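Local coordinates for dihydrodipicolinate reductase N-terminus domain-containing protein (Mycobacterium smegmatis, PDB 6IAQ) that probably catalyses the NADPH-dependent reductive amination of ketones to amines, as a native amine dehydrogenase built on a Rossmann-type nucleotide-binding domain, at residues D171-E176 with V300-T305. Numbering follows the deposited sequence.
Sequences DDFGPE and VPTQTT. With NAP (NADP nicotinamide-adenine-dinucleotide phosphate), chain F.
Gln303, in the first turn of helix 302-312, reaches across to the 3-10 turn that ends at Asp172, just ahead of the loop into helix 175-180. CB of Gln303 lies 4.1 Å from CB of Asp172. With CG anti to the backbone N (chi1 -172°) and the chain extended beyond it, CG of Gln303 passes 3.5 Å from Asp172 O and CD lies 3.6 Å from the same oxygen. At the tip, NE2 donates to that oxygen, Asp172 O, over 2.8 Å. The bond is nearly straight (N-H...O 176°), approaches a lone pair in the carbonyl plane and lies almost within the amide plane of Gln303, so both flat groups are well aligned for it. A water adds a second link: it accepts from the backbone N of Gln303 and can donate to OD2 of Asp172, though other acceptors compete for its protons.

Beside this polar bridge sits the Phe173 ring, with Asp172 CB above one face, toward the rim. Thr302 CG2 comes to the ring edge, 4.1 Å from CZ, while the hydroxyl of Thr302 is hydrogen-bonded to Asp281. The same ring approaches the nicotinamide obliquely, Phe173 CE1 lying 3.6 Å from C5N of NADP. Beyond it, the backbone N of Gly174, the N-cap residue, donates to O1N of the cofactor over 2.8 Å, and the Glu176 N-H donates to O2A. These bonds bring the amino end of helix 175-180 to the pyrophosphate, where its dipole would probably help to stabilise the negative charge. The chemistry implies a second-shell role for Gln303: by gripping the carbonyl just before Phe173, it probably helps to position the loop that meets both the nicotinamide and the phosphates.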
loop_
_atom_site.group_PDB
_atom_site.type_symbol
_atom_site.label_atom_id
_atom_site.label_comp_id
_atom_site.label_asym_id
_atom_site.label_seq_id
_atom_site.Cartn_x
_atom_site.Cartn_y
_atom_site.Cartn_z
ATOM N N ASP A 171 -26.307 5.601 -3.541
ATOM C CA ASP A 171 -26.713 6.272 -4.802
ATOM C C ASP A 171 -25.538 6.375 -5.779
ATOM O O ASP A 171 -25.757 6.863 -6.880
ATOM C CB ASP A 171 -27.365 7.631 -4.513
ATOM C CG ASP A 171 -28.869 7.480 -4.266
ATOM O OD1 ASP A 171 -29.356 6.330 -4.217
ATOM O OD2 ASP A 171 -29.539 8.520 -4.115
ATOM N N ASP A 172 -24.339 5.931 -5.406
ATOM C CA ASP A 172 -23.205 5.790 -6.359
ATOM C C ASP A 172 -23.332 4.469 -7.137
ATOM O O ASP A 172 -22.568 4.305 -8.084
ATOM C CB ASP A 172 -21.840 5.830 -5.656
ATOM C CG ASP A 172 -21.353 7.216 -5.268
ATOM O OD1 ASP A 172 -21.939 8.223 -5.735
ATOM O OD2 ASP A 172 -20.358 7.283 -4.508
ATOM N N PHE A 173 -24.230 3.567 -6.735
ATOM C CA PHE A 173 -24.320 2.172 -7.250
ATOM C C PHE A 173 -25.759 1.883 -7.689
ATOM O O PHE A 173 -26.625 2.783 -7.604
ATOM C CB PHE A 173 -23.835 1.195 -6.174
ATOM C CG PHE A 173 -22.473 1.577 -5.655
ATOM C CD1 PHE A 173 -21.339 1.382 -6.437
ATOM C CD2 PHE A 173 -22.336 2.184 -4.424
ATOM C CE1 PHE A 173 -20.088 1.770 -5.972
ATOM C CE2 PHE A 173 -21.086 2.581 -3.961
ATOM C CZ PHE A 173 -19.970 2.377 -4.738
ATOM N N GLY A 174 -25.995 0.659 -8.174
ATOM C CA GLY A 174 -27.249 0.303 -8.851
ATOM C C GLY A 174 -28.261 -0.358 -7.932
ATOM O O GLY A 174 -28.007 -0.585 -6.742
ATOM N N PRO A 175 -29.449 -0.703 -8.491
ATOM C CA PRO A 175 -30.543 -1.294 -7.716
ATOM C C PRO A 175 -30.220 -2.579 -6.949
ATOM O O PRO A 175 -30.828 -2.804 -5.878
ATOM C CB PRO A 175 -31.600 -1.630 -8.787
ATOM C CG PRO A 175 -31.302 -0.688 -9.923
ATOM C CD PRO A 175 -29.800 -0.494 -9.902
ATOM N N GLU A 176 -29.322 -3.421 -7.483
ATOM C CA GLU A 176 -28.985 -4.701 -6.806
ATOM C C GLU A 176 -28.495 -4.346 -5.392
ATOM O O GLU A 176 -28.941 -4.979 -4.430
ATOM C CB GLU A 176 -27.943 -5.498 -7.597
ATOM C CG GLU A 176 -27.404 -6.707 -6.842
ATOM C CD GLU A 176 -28.382 -7.858 -6.676
ATOM O OE1 GLU A 176 -29.309 -7.933 -7.480
ATOM O OE2 GLU A 176 -28.249 -8.633 -5.730
ATOM N N VAL A 300 -12.732 9.586 -0.452
ATOM C CA VAL A 300 -12.161 8.513 -1.308
ATOM C C VAL A 300 -13.136 8.209 -2.439
ATOM O O VAL A 300 -14.349 8.140 -2.218
ATOM C CB VAL A 300 -11.837 7.281 -0.445
ATOM C CG1 VAL A 300 -13.069 6.684 0.218
ATOM C CG2 VAL A 300 -11.080 6.249 -1.250
ATOM N N PRO A 301 -12.653 8.123 -3.700
ATOM C CA PRO A 301 -13.527 7.838 -4.849
ATOM C C PRO A 301 -13.906 6.354 -4.969
ATOM O O PRO A 301 -13.363 5.663 -5.817
ATOM C CB PRO A 301 -12.681 8.299 -6.042
ATOM C CG PRO A 301 -11.262 8.077 -5.573
ATOM C CD PRO A 301 -11.275 8.451 -4.106
ATOM N N THR A 302 -14.814 5.898 -4.098
ATOM C CA THR A 302 -15.197 4.466 -3.987
ATOM C C THR A 302 -15.715 3.966 -5.347
ATOM O O THR A 302 -15.287 2.935 -5.802
ATOM C CB THR A 302 -16.239 4.270 -2.884
ATOM O OG1 THR A 302 -15.768 4.933 -1.707
ATOM C CG2 THR A 302 -16.546 2.808 -2.594
ATOM N N GLN A 303 -16.640 4.679 -5.956
ATOM C CA GLN A 303 -17.283 4.264 -7.223
ATOM C C GLN A 303 -16.209 4.083 -8.304
ATOM O O GLN A 303 -16.180 3.049 -8.954
ATOM C CB GLN A 303 -18.323 5.306 -7.650
ATOM C CG GLN A 303 -19.152 4.852 -8.848
ATOM C CD GLN A 303 -19.763 6.024 -9.571
ATOM O OE1 GLN A 303 -19.065 6.794 -10.219
ATOM N NE2 GLN A 303 -21.067 6.167 -9.459
ATOM N N THR A 304 -15.357 5.066 -8.531
ATOM C CA THR A 304 -14.397 4.984 -9.646
ATOM C C THR A 304 -13.409 3.855 -9.355
ATOM O O THR A 304 -13.132 3.088 -10.308
ATOM C CB THR A 304 -13.687 6.308 -9.919
ATOM O OG1 THR A 304 -14.655 7.339 -10.069
ATOM C CG2 THR A 304 -12.812 6.246 -11.154
ATOM N N THR A 305 -12.876 3.749 -8.131
ATOM C CA THR A 305 -11.790 2.782 -7.815
ATOM C C THR A 305 -12.379 1.370 -7.666
ATOM O O THR A 305 -11.604 0.389 -7.733
ATOM C CB THR A 305 -10.947 3.200 -6.606
ATOM O OG1 THR A 305 -11.770 3.248 -5.434
ATOM C CG2 THR A 305 -10.246 4.531 -6.811
HETATM P PA NAP F . -26.777 -2.900 -10.746
HETATM O O1A NAP F . -26.700 -1.612 -11.420
HETATM O O2A NAP F . -28.071 -3.445 -10.071
HETATM O O5B NAP F . -26.251 -4.005 -11.827
HETATM C C5B NAP F . -26.453 -5.415 -11.660
HETATM C C4B NAP F . -26.540 -6.045 -13.043
HETATM O O4B NAP F . -26.668 -7.462 -12.961
HETATM C C3B NAP F . -27.731 -5.556 -13.911
HETATM O O3B NAP F . -27.126 -5.172 -15.169
HETATM C C2B NAP F . -28.631 -6.767 -14.139
HETATM O O2B NAP F . -29.169 -6.855 -15.477
HETATM C C1B NAP F . -27.593 -7.841 -14.032
HETATM N N9A NAP F . -28.046 -9.191 -13.700
HETATM C C8A NAP F . -28.722 -9.626 -12.618
HETATM N N7A NAP F . -28.835 -10.957 -12.699
HETATM C C5A NAP F . -28.151 -11.361 -13.796
HETATM C C6A NAP F . -27.822 -12.637 -14.481
HETATM N N6A NAP F . -28.249 -13.798 -14.003
HETATM N N1A NAP F . -27.098 -12.594 -15.598
HETATM C C2A NAP F . -26.622 -11.452 -16.135
HETATM N N3A NAP F . -26.864 -10.241 -15.583
HETATM C C4A NAP F . -27.636 -10.190 -14.461
HETATM O O3 NAP F . -25.655 -3.024 -9.550
HETATM P PN NAP F . -24.107 -2.433 -9.622
HETATM O O1N NAP F . -23.953 -1.128 -8.904
HETATM O O2N NAP F . -23.573 -2.523 -11.008
HETATM O O5D NAP F . -23.563 -3.612 -8.689
HETATM C C5D NAP F . -23.441 -4.990 -9.062
HETATM C C4D NAP F . -22.853 -5.869 -7.994
HETATM O O4D NAP F . -21.469 -5.439 -7.777
HETATM C C3D NAP F . -23.629 -5.774 -6.711
HETATM O O3D NAP F . -23.800 -7.032 -6.082
HETATM C C2D NAP F . -22.744 -4.864 -5.848
HETATM O O2D NAP F . -23.002 -5.113 -4.459
HETATM C C1D NAP F . -21.327 -5.236 -6.373
HETATM N N1N NAP F . -20.352 -4.158 -6.134
HETATM C C2N NAP F . -19.217 -4.478 -5.543
HETATM C C3N NAP F . -18.299 -3.480 -5.246
HETATM C C7N NAP F . -16.963 -3.808 -4.615
HETATM O O7N NAP F . -16.293 -2.844 -4.246
HETATM N N7N NAP F . -16.526 -5.075 -4.507
HETATM C C4N NAP F . -18.592 -2.162 -5.593
HETATM C C5N NAP F . -19.794 -1.849 -6.220
HETATM C C6N NAP F . -20.649 -2.892 -6.479
HETATM P P2B NAP F . -30.165 -5.757 -16.073
HETATM O O1X NAP F . -29.402 -4.477 -16.261
HETATM O O2X NAP F . -30.472 -6.254 -17.484
HETATM O O3X NAP F . -31.269 -5.831 -15.014
HETATM O O HOH W 1 -17.525 7.285 -4.835
#